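Local coordinates for Serine/threonine-protein kinase Tel1 (Chaetomium thermophilum, PDB 6SKY) that probably phosphorylates serines and threonines that precede glutamine, switching on checkpoint signalling in response to DNA damage, at residues L1478-L1481 with A1482-V1486; L1576-P1579 with A1580-V1583; M2675-H2678 with E2679-Y2682; T2703-R2706 with I2707-R2711. All coordinates share one frame; numbering follows the deposited sequence.

How the contacts relate
All four contacts are local, and each lies along or at the end of a single helix. Contacts 1 and 2 lie on two helices of the alpha-solenoid that pack on each other, 1470-1487 and 1578-1588, their centres about 12 Å apart. They touch where Ser1479 OG rests on Ala1580 CA and Leu1478 CD2 on Leu1576 CD1. Contact 1 is a mostly buried mid-helix run of leucines, alanine and serines; contact 2, partly buried, starts its helix, with Arg1581 folded back over Asn1577 O. Contacts 3 and 4 belong to the kinase region, about 24 Å apart between centres. Contact 3 is the aromatic-rich end of its helix, contact 4 a surface turn whose side-chain contact is methyl on methyl, Thr2703 with Ile2707.

Contact 1. Residues L1478-L1481 with A1482-V1486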
loop_
_atom_site.group_PDB
_atom_site.type_symbol
_atom_site.label_atom_id
_atom_site.label_comp_id
_atom_site.label_asym_id
_atom_site.label_seq_id
_atom_site.Cartn_x
_atom_site.Cartn_y
_atom_site.Cartn_z
ATOM N N LEU A 1478 -28.598 53.745 -30.797
ATOM C CA LEU A 1478 -27.477 53.640 -29.872
ATOM C C LEU A 1478 -26.257 54.380 -30.400
ATOM O O LEU A 1478 -25.666 55.206 -29.695
ATOM C CB LEU A 1478 -27.153 52.172 -29.618
ATOM C CG LEU A 1478 -25.931 51.866 -28.765
ATOM C CD1 LEU A 1478 -25.974 52.644 -27.477
ATOM C CD2 LEU A 1478 -25.896 50.391 -28.482
ATOM N N SER A 1479 -25.874 54.109 -31.649
ATOM C CA SER A 1479 -24.688 54.747 -32.209
ATOM C C SER A 1479 -24.859 56.255 -32.298
ATOM O O SER A 1479 -23.932 57.012 -31.992
ATOM C CB SER A 1479 -24.382 54.168 -33.586
ATOM O OG SER A 1479 -24.234 52.766 -33.527
ATOM N N SER A 1480 -26.045 56.713 -32.700
ATOM C CA SER A 1480 -26.265 58.139 -32.887
ATOM C C SER A 1480 -26.262 58.873 -31.557
ATOM O O SER A 1480 -25.633 59.925 -31.422
ATOM C CB SER A 1480 -27.579 58.365 -33.628
ATOM O OG SER A 1480 -27.701 59.710 -34.041
ATOM N N LEU A 1481 -26.960 58.331 -30.560
ATOM C CA LEU A 1481 -26.977 58.958 -29.247
ATOM C C LEU A 1481 -25.588 58.974 -28.627
ATOM O O LEU A 1481 -25.199 59.961 -27.994
ATOM C CB LEU A 1481 -27.968 58.234 -28.344
ATOM C CG LEU A 1481 -29.426 58.368 -28.774
ATOM C CD1 LEU A 1481 -30.300 57.418 -27.988
ATOM C CD2 LEU A 1481 -29.903 59.794 -28.605
ATOM N N ALA A 1482 -24.817 57.900 -28.811
ATOM C CA ALA A 1482 -23.456 57.881 -28.291
ATOM C C ALA A 1482 -22.599 58.961 -28.941
ATOM O O ALA A 1482 -21.908 59.723 -28.252
ATOM C CB ALA A 1482 -22.840 56.502 -28.506
ATOM N N ASP A 1483 -22.633 59.045 -30.273
ATOM C CA ASP A 1483 -21.798 60.031 -30.952
ATOM C C ASP A 1483 -22.251 61.455 -30.663
ATOM O O ASP A 1483 -21.419 62.366 -30.628
ATOM C CB ASP A 1483 -21.783 59.775 -32.456
ATOM C CG ASP A 1483 -20.734 58.761 -32.862
ATOM O OD1 ASP A 1483 -20.098 58.176 -31.963
ATOM O OD2 ASP A 1483 -20.538 58.553 -34.077
ATOM N N LEU A 1484 -23.546 61.671 -30.442
ATOM C CA LEU A 1484 -24.003 62.999 -30.049
ATOM C C LEU A 1484 -23.521 63.348 -28.650
ATOM O O LEU A 1484 -22.964 64.428 -28.429
ATOM C CB LEU A 1484 -25.524 63.082 -30.128
ATOM C CG LEU A 1484 -26.070 63.218 -31.544
ATOM C CD1 LEU A 1484 -27.582 63.272 -31.529
ATOM C CD2 LEU A 1484 -25.485 64.445 -32.213
ATOM N N ARG A 1485 -23.720 62.442 -27.689
ATOM C CA ARG A 1485 -23.263 62.693 -26.330
ATOM C C ARG A 1485 -21.769 62.969 -26.284
ATOM O O ARG A 1485 -21.311 63.752 -25.447
ATOM C CB ARG A 1485 -23.614 61.512 -25.429
ATOM C CG ARG A 1485 -23.242 61.722 -23.978
ATOM C CD ARG A 1485 -23.958 62.929 -23.403
ATOM N NE ARG A 1485 -25.372 62.665 -23.170
ATOM C CZ ARG A 1485 -26.262 63.601 -22.861
ATOM N NH1 ARG A 1485 -25.885 64.866 -22.758
ATOM N NH2 ARG A 1485 -27.530 63.274 -22.660
ATOM N N VAL A 1486 -20.994 62.346 -27.171
ATOM C CA VAL A 1486 -19.580 62.698 -27.258
ATOM C C VAL A 1486 -19.412 64.063 -27.915
ATOM O O VAL A 1486 -18.540 64.849 -27.530
ATOM C CB VAL A 1486 -18.794 61.607 -28.006
ATOM C CG1 VAL A 1486 -17.360 62.039 -28.231
ATOM C CG2 VAL A 1486 -18.827 60.312 -27.229
#
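Leu1478, Ser1479, Ser1480 and Leu1481 each offer a carbonyl to the amide four residues on, in an unbroken run of regular alpha-helix. The bonds are those of a regular helix, 3.0 Å for Ala1482 N to Leu1478 O and 2.9 Å for Arg1485 N to Leu1481 O. The side chains of the second segment lie against these same carbonyl oxygens. Ala1482 CB sits 3.3 Å from Leu1478 O, and Asp1483 CB lies 3.5 Å from Ser1479 O. Leu1484 goes further: with CG anti to its own carbonyl carbon (chi1 -77°), it folds back along the helix and brings CG to 3.3 Å from Ser1480 O, while its CD1 comes loosely within 4.4 Å of Ser1480 OG. Arg1485 behaves differently. Its CB meets Leu1481 O at 3.4 Å, but its chain leaves with CG anti to the backbone N (chi1 -177°) and bends at the next two bonds, taking the guanidinium away from Leu1481 to bond through NH2 with Ala1544 O. Ser1479 OG likewise finds its partner outside, turning back to Gly1475 O one helical turn earlier. Most of this stretch of helix 1470-1487 is buried among solenoid helices. Leu1481 packs on Phe1515 and Leu1519 of helix 1502-1521 and on Ala1543 of helix 1530-1543, while Leu1484 reaches Phe1511. Ala1482 meets Met1587 of helix 1578-1588, whose Ala1584 receives Leu1478.

Contact 2. Residues L1576-P1579 with A1580-V1583; sequences LNEP and ARDV
Leu1576, the last but one residue before helix 1578-1588, comes within 4.2 Å of Arg1581 NH1 through its CB, as the arginine folds back over the helix N-terminus. Asn1577 follows at the N-cap position of this solenoid helix; its side chain makes no capping bond, and its carbonyl accepts the first regular bond of the helix, from Arg1581 N, at 3.0 Å. Asn1577 O also lies 4.0 Å above the centre of the Arg1581 guanidinium plane. Arg1581 gets there with its chain extended as far as CD and then bent at chi3 (51°), which swings the flat group back over the start of the helix. Glu1578 crosses it obliquely: its CG lies 3.7 Å from Arg1581 NH2, but the charged ends stay apart, with Glu1578 OE2 5.2 Å from that nitrogen. The cation is engaged by Trp1569 in a cation-pi contact, and Ile1565 of the same helix, 1557-1569, also touches the arginine. A leucine in place of Arg1581 would probably leave Trp1569 without its cation and uncover the carbonyl of Asn1577. Glu1578 O receives Asp1582 N. Pro1579, suited to a first turn because it has no amide hydrogen to give, packs on Ile1683 of helix 1670-1684. Its carbonyl accepts Val1583 N at 2.9 Å, with Val1583 CG2 lying 3.2 Å from the same oxygen.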
loop_
_atom_site.group_PDB
_atom_site.type_symbol
_atom_site.label_atom_id
_atom_site.label_comp_id
_atom_site.label_asym_id
_atom_site.label_seq_id
_atom_site.Cartn_x
_atom_site.Cartn_y
_atom_site.Cartn_z
ATOM N N LEU A 1576 -28.978 44.585 -31.171
ATOM C CA LEU A 1576 -27.858 45.278 -31.782
ATOM C C LEU A 1576 -27.109 44.364 -32.745
ATOM O O LEU A 1576 -27.375 43.167 -32.848
ATOM C CB LEU A 1576 -26.904 45.788 -30.708
ATOM C CG LEU A 1576 -27.556 46.597 -29.598
ATOM C CD1 LEU A 1576 -26.565 46.840 -28.497
ATOM C CD2 LEU A 1576 -28.063 47.901 -30.143
ATOM N N ASN A 1577 -26.167 44.954 -33.462
ATOM C CA ASN A 1577 -25.260 44.235 -34.338
ATOM C C ASN A 1577 -23.831 44.661 -34.021
ATOM O O ASN A 1577 -23.596 45.535 -33.186
ATOM C CB ASN A 1577 -25.622 44.476 -35.807
ATOM C CG ASN A 1577 -25.800 45.945 -36.137
ATOM O OD1 ASN A 1577 -24.924 46.570 -36.724
ATOM N ND2 ASN A 1577 -26.944 46.500 -35.768
ATOM N N GLU A 1578 -22.872 44.035 -34.699
ATOM C CA GLU A 1578 -21.471 44.230 -34.332
ATOM C C GLU A 1578 -20.994 45.674 -34.437
ATOM O O GLU A 1578 -20.317 46.129 -33.502
ATOM C CB GLU A 1578 -20.576 43.311 -35.168
ATOM C CG GLU A 1578 -20.830 41.831 -34.958
ATOM C CD GLU A 1578 -19.613 40.988 -35.285
ATOM O OE1 GLU A 1578 -18.488 41.525 -35.208
ATOM O OE2 GLU A 1578 -19.779 39.792 -35.615
ATOM N N PRO A 1579 -21.280 46.435 -35.499
ATOM C CA PRO A 1579 -20.781 47.821 -35.532
ATOM C C PRO A 1579 -21.370 48.716 -34.454
ATOM O O PRO A 1579 -20.629 49.475 -33.820
ATOM C CB PRO A 1579 -21.174 48.296 -36.935
ATOM C CG PRO A 1579 -21.334 47.065 -37.720
ATOM C CD PRO A 1579 -21.880 46.051 -36.786
ATOM N N ALA A 1580 -22.684 48.657 -34.234
ATOM C CA ALA A 1580 -23.300 49.501 -33.216
ATOM C C ALA A 1580 -22.808 49.134 -31.828
ATOM O O ALA A 1580 -22.506 50.012 -31.008
ATOM C CB ALA A 1580 -24.817 49.380 -33.286
ATOM N N ARG A 1581 -22.726 47.836 -31.546
ATOM C CA ARG A 1581 -22.210 47.388 -30.264
ATOM C C ARG A 1581 -20.757 47.799 -30.080
ATOM O O ARG A 1581 -20.352 48.187 -28.980
ATOM C CB ARG A 1581 -22.366 45.877 -30.158
ATOM C CG ARG A 1581 -21.917 45.302 -28.860
ATOM C CD ARG A 1581 -22.404 43.892 -28.729
ATOM N NE ARG A 1581 -22.085 43.096 -29.904
ATOM C CZ ARG A 1581 -22.990 42.460 -30.634
ATOM N NH1 ARG A 1581 -24.270 42.521 -30.303
ATOM N NH2 ARG A 1581 -22.613 41.752 -31.687
ATOM N N ASP A 1582 -19.959 47.740 -31.151
ATOM C CA ASP A 1582 -18.567 48.163 -31.060
ATOM C C ASP A 1582 -18.458 49.654 -30.788
ATOM O O ASP A 1582 -17.604 50.083 -30.008
ATOM C CB ASP A 1582 -17.814 47.802 -32.337
ATOM C CG ASP A 1582 -17.456 46.325 -32.414
ATOM O OD1 ASP A 1582 -17.730 45.590 -31.445
ATOM O OD2 ASP A 1582 -16.899 45.895 -33.447
ATOM N N VAL A 1583 -19.318 50.461 -31.409
ATOM C CA VAL A 1583 -19.317 51.901 -31.148
ATOM C C VAL A 1583 -19.660 52.178 -29.690
ATOM O O VAL A 1583 -18.976 52.947 -29.002
ATOM C CB VAL A 1583 -20.292 52.619 -32.096
ATOM C CG1 VAL A 1583 -20.501 54.052 -31.648
ATOM C CG2 VAL A 1583 -19.772 52.575 -33.515
#

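Contact 3. Residues M2675-H2678 with E2679-Y2682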
loop_
_atom_site.group_PDB
_atom_site.type_symbol
_atom_site.label_atom_id
_atom_site.label_comp_id
_atom_site.label_asym_id
_atom_site.label_seq_id
_atom_site.Cartn_x
_atom_site.Cartn_y
_atom_site.Cartn_z
ATOM N N MET A 2675 -24.456 -2.246 -40.429
ATOM C CA MET A 2675 -24.580 -3.100 -41.601
ATOM C C MET A 2675 -24.585 -2.310 -42.906
ATOM O O MET A 2675 -24.009 -2.779 -43.892
ATOM C CB MET A 2675 -25.816 -3.983 -41.486
ATOM C CG MET A 2675 -25.606 -5.146 -40.541
ATOM S SD MET A 2675 -24.090 -6.045 -40.899
ATOM C CE MET A 2675 -23.275 -5.992 -39.314
ATOM N N PRO A 2676 -25.217 -1.134 -42.978
ATOM C CA PRO A 2676 -25.038 -0.311 -44.184
ATOM C C PRO A 2676 -23.643 0.261 -44.333
ATOM O O PRO A 2676 -23.139 0.372 -45.457
ATOM C CB PRO A 2676 -26.080 0.791 -43.997
ATOM C CG PRO A 2676 -27.096 0.188 -43.163
ATOM C CD PRO A 2676 -26.385 -0.686 -42.208
ATOM N N ALA A 2677 -23.006 0.647 -43.234
ATOM C CA ALA A 2677 -21.686 1.249 -43.315
ATOM C C ALA A 2677 -20.650 0.272 -43.833
ATOM O O ALA A 2677 -19.712 0.678 -44.525
ATOM C CB ALA A 2677 -21.273 1.778 -41.951
ATOM N N HIS A 2678 -20.800 -1.011 -43.522
ATOM C CA HIS A 2678 -19.811 -1.990 -43.949
ATOM C C HIS A 2678 -19.764 -2.103 -45.459
ATOM O O HIS A 2678 -18.692 -2.295 -46.037
ATOM C CB HIS A 2678 -20.109 -3.347 -43.327
ATOM C CG HIS A 2678 -19.409 -3.576 -42.032
ATOM N ND1 HIS A 2678 -18.057 -3.802 -41.952
ATOM C CD2 HIS A 2678 -19.872 -3.614 -40.765
ATOM C CE1 HIS A 2678 -17.719 -3.972 -40.689
ATOM N NE2 HIS A 2678 -18.801 -3.857 -39.948
ATOM N N GLU A 2679 -20.907 -1.996 -46.117
ATOM C CA GLU A 2679 -20.925 -2.050 -47.566
ATOM C C GLU A 2679 -20.726 -0.690 -48.207
ATOM O O GLU A 2679 -20.362 -0.625 -49.383
ATOM C CB GLU A 2679 -22.237 -2.648 -48.056
ATOM C CG GLU A 2679 -23.431 -1.804 -47.738
ATOM C CD GLU A 2679 -24.701 -2.393 -48.288
ATOM O OE1 GLU A 2679 -24.616 -3.440 -48.959
ATOM O OE2 GLU A 2679 -25.781 -1.812 -48.055
ATOM N N ARG A 2680 -20.959 0.393 -47.472
ATOM C CA ARG A 2680 -20.667 1.711 -48.016
ATOM C C ARG A 2680 -19.169 1.971 -48.065
ATOM O O ARG A 2680 -18.674 2.569 -49.023
ATOM C CB ARG A 2680 -21.378 2.774 -47.192
ATOM C CG ARG A 2680 -20.874 4.157 -47.410
ATOM C CD ARG A 2680 -21.826 5.172 -46.859
ATOM N NE ARG A 2680 -21.928 5.112 -45.412
ATOM C CZ ARG A 2680 -23.023 4.758 -44.758
ATOM N NH1 ARG A 2680 -23.031 4.742 -43.439
ATOM N NH2 ARG A 2680 -24.114 4.430 -45.426
ATOM N N TYR A 2681 -18.422 1.519 -47.062
ATOM C CA TYR A 2681 -16.999 1.817 -47.028
ATOM C C TYR A 2681 -16.120 0.714 -47.588
ATOM O O TYR A 2681 -14.968 0.989 -47.930
ATOM C CB TYR A 2681 -16.551 2.132 -45.600
ATOM C CG TYR A 2681 -17.183 3.378 -45.062
ATOM C CD1 TYR A 2681 -16.743 4.621 -45.455
ATOM C CD2 TYR A 2681 -18.225 3.315 -44.172
ATOM C CE1 TYR A 2681 -17.319 5.752 -44.976
ATOM C CE2 TYR A 2681 -18.806 4.443 -43.691
ATOM C CZ TYR A 2681 -18.356 5.659 -44.100
ATOM O OH TYR A 2681 -18.943 6.797 -43.615
ATOM N N TYR A 2682 -16.615 -0.512 -47.696
ATOM C CA TYR A 2682 -15.856 -1.622 -48.272
ATOM C C TYR A 2682 -16.750 -2.398 -49.220
ATOM O O TYR A 2682 -17.304 -3.441 -48.863
ATOM C CB TYR A 2682 -15.308 -2.540 -47.184
ATOM C CG TYR A 2682 -14.303 -1.899 -46.278
ATOM C CD1 TYR A 2682 -12.977 -1.824 -46.634
ATOM C CD2 TYR A 2682 -14.678 -1.384 -45.053
ATOM C CE1 TYR A 2682 -12.058 -1.245 -45.807
ATOM C CE2 TYR A 2682 -13.764 -0.805 -44.221
ATOM C CZ TYR A 2682 -12.457 -0.740 -44.605
ATOM O OH TYR A 2682 -11.535 -0.164 -43.776
#
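Pro2676 O accepts Arg2680 N at 3.0 Å, in the carbonyl plane, and takes a second, weak bond from Glu2679 N. The shared acceptor follows a kink at the proline. This is the C-terminal end of helix 2670-2681 in the kinase domain, which follows the strand whose Pro2669 lines the nucleotide pocket. Glu2679 takes the crowded position between its backbone N and carbonyl carbon (chi1 65°), bringing CG beside Pro2676 O; its carboxylate forms a salt bridge with Lys2687. The guanidinium of Arg2680 lies flat over the turn, Ala2677 CA 3.7 Å above its plane and Pro2676 O over the same face, both toward the rim. Ala2677 also meets Tyr2681: its CB touches CE2 at 4.0 Å, and its carbonyl oxygen lies at the ring edge while accepting Tyr2681 N at 3.0 Å. Beyond the turn, the Tyr2681 hydroxyl bonds Glu2727 and its ring stacks on Tyr2723. A serine instead of Tyr2681 would probably open a gap beside Ala2677 CB, leave Tyr2723 without its stacking ring and take the hydroxyl bond from Glu2727. The ring of His2678 stacks on Phe2717, and its NE2 bonds Asp2803. The last bond is less regular: Tyr2682, where helical geometry ends, sends its N to His2678 O at 3.2 Å, the donor 43° out of the carbonyl plane.

Contact 4. Residues T2703-R2706 with I2707-R2711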
loop_
_atom_site.group_PDB
_atom_site.type_symbol
_atom_site.label_atom_id
_atom_site.label_comp_id
_atom_site.label_asym_id
_atom_site.label_seq_id
_atom_site.Cartn_x
_atom_site.Cartn_y
_atom_site.Cartn_z
ATOM N N THR A 2703 -14.921 -27.606 -32.968
ATOM C CA THR A 2703 -14.441 -26.259 -32.687
ATOM C C THR A 2703 -13.375 -25.815 -33.681
ATOM O O THR A 2703 -13.293 -24.629 -34.008
ATOM C CB THR A 2703 -13.931 -26.190 -31.249
ATOM O OG1 THR A 2703 -15.044 -26.014 -30.366
ATOM C CG2 THR A 2703 -12.974 -25.046 -31.055
ATOM N N GLU A 2704 -12.579 -26.743 -34.202
ATOM C CA GLU A 2704 -11.553 -26.365 -35.167
ATOM C C GLU A 2704 -12.173 -25.799 -36.436
ATOM O O GLU A 2704 -11.723 -24.773 -36.957
ATOM C CB GLU A 2704 -10.678 -27.569 -35.490
ATOM C CG GLU A 2704 -10.237 -28.336 -34.267
ATOM C CD GLU A 2704 -10.655 -29.792 -34.312
ATOM O OE1 GLU A 2704 -11.369 -30.177 -35.260
ATOM O OE2 GLU A 2704 -10.268 -30.552 -33.403
ATOM N N THR A 2705 -13.212 -26.453 -36.948
ATOM C CA THR A 2705 -13.852 -25.969 -38.164
ATOM C C THR A 2705 -14.562 -24.647 -37.919
ATOM O O THR A 2705 -14.540 -23.757 -38.776
ATOM C CB THR A 2705 -14.824 -27.018 -38.695
ATOM O OG1 THR A 2705 -14.087 -28.166 -39.124
ATOM C CG2 THR A 2705 -15.614 -26.479 -39.866
ATOM N N ARG A 2706 -15.180 -24.490 -36.749
ATOM C CA ARG A 2706 -15.827 -23.226 -36.423
ATOM C C ARG A 2706 -14.822 -22.089 -36.372
ATOM O O ARG A 2706 -15.069 -21.012 -36.921
ATOM C CB ARG A 2706 -16.567 -23.345 -35.096
ATOM C CG ARG A 2706 -17.696 -24.321 -35.138
ATOM C CD ARG A 2706 -18.423 -24.389 -33.829
ATOM N NE ARG A 2706 -19.357 -23.289 -33.676
ATOM C CZ ARG A 2706 -20.147 -23.127 -32.623
ATOM N NH1 ARG A 2706 -20.973 -22.094 -32.562
ATOM N NH2 ARG A 2706 -20.110 -24.002 -31.633
ATOM N N ILE A 2707 -13.673 -22.311 -35.735
ATOM C CA ILE A 2707 -12.672 -21.256 -35.644
ATOM C C ILE A 2707 -12.078 -20.953 -37.011
ATOM O O ILE A 2707 -11.792 -19.795 -37.333
ATOM C CB ILE A 2707 -11.591 -21.632 -34.623
ATOM C CG1 ILE A 2707 -12.200 -21.747 -33.235
ATOM C CG2 ILE A 2707 -10.535 -20.585 -34.585
ATOM C CD1 ILE A 2707 -11.191 -21.924 -32.144
ATOM N N ALA A 2708 -11.895 -21.973 -37.846
ATOM C CA ALA A 2708 -11.371 -21.726 -39.183
ATOM C C ALA A 2708 -12.343 -20.905 -40.018
ATOM O O ALA A 2708 -11.934 -19.971 -40.717
ATOM C CB ALA A 2708 -11.058 -23.046 -39.873
ATOM N N VAL A 2709 -13.634 -21.231 -39.951
ATOM C CA VAL A 2709 -14.635 -20.469 -40.690
ATOM C C VAL A 2709 -14.710 -19.043 -40.171
ATOM O O VAL A 2709 -14.869 -18.092 -40.944
ATOM C CB VAL A 2709 -15.998 -21.172 -40.612
ATOM C CG1 VAL A 2709 -17.088 -20.259 -41.095
ATOM C CG2 VAL A 2709 -15.973 -22.422 -41.442
ATOM N N TYR A 2710 -14.575 -18.865 -38.860
ATOM C CA TYR A 2710 -14.633 -17.523 -38.301
ATOM C C TYR A 2710 -13.448 -16.681 -38.747
ATOM O O TYR A 2710 -13.611 -15.503 -39.080
ATOM C CB TYR A 2710 -14.699 -17.599 -36.785
ATOM C CG TYR A 2710 -14.705 -16.258 -36.122
ATOM C CD1 TYR A 2710 -13.570 -15.766 -35.518
ATOM C CD2 TYR A 2710 -15.842 -15.484 -36.101
ATOM C CE1 TYR A 2710 -13.567 -14.553 -34.920
ATOM C CE2 TYR A 2710 -15.845 -14.268 -35.501
ATOM C CZ TYR A 2710 -14.704 -13.807 -34.913
ATOM O OH TYR A 2710 -14.685 -12.585 -34.305
ATOM N N ARG A 2711 -12.244 -17.253 -38.752
ATOM C CA ARG A 2711 -11.095 -16.507 -39.251
ATOM C C ARG A 2711 -11.266 -16.159 -40.720
ATOM O O ARG A 2711 -10.963 -15.037 -41.142
ATOM C CB ARG A 2711 -9.813 -17.298 -39.049
ATOM C CG ARG A 2711 -9.388 -17.430 -37.621
ATOM C CD ARG A 2711 -8.046 -18.102 -37.553
ATOM N NE ARG A 2711 -7.738 -18.581 -36.215
ATOM C CZ ARG A 2711 -7.082 -17.872 -35.307
ATOM N NH1 ARG A 2711 -6.843 -18.385 -34.112
ATOM N NH2 ARG A 2711 -6.667 -16.649 -35.597
#
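Ile2707 lies alongside Thr2703, one turn earlier, the two side chains pointing the same way. Its CB stands 3.5 Å from Thr2703 O. One bond out, CG1 approaches that oxygen more closely, to 3.2 Å, and also comes within 4.0 Å of Thr2703 CG2. At the tip, CD1 meets the same methyl at 3.8 Å. Two torsions arrange this: Ile2707 CG1 is anti to its own carbonyl carbon (chi1 -64°), pointing back toward the N-terminal end of the helix, while Thr2703 has its CG2 anti to the backbone N, so that methyl rather than hydroxyl faces the isoleucine. Beneath them the backbone is regular alpha-helix, the opening turns of helix 2703-2714 in the kinase region, and Ile2707 N bonds Thr2703 O at 2.9 Å. Val2709 repeats the pattern more loosely: its CG2 lies 3.3 Å from Thr2705 O, with the two CG2 methyls 4.4 Å apart. Ile2707 also packs on Ser2931 and Ala2934 in the FATC region. Thr2703 also packs against Glu2362 of the second subunit. The Tyr2710 ring leads away from the first segment to Val2930 and Leu2933, its OH weakly hydrogen-bonded to Ala2942 O.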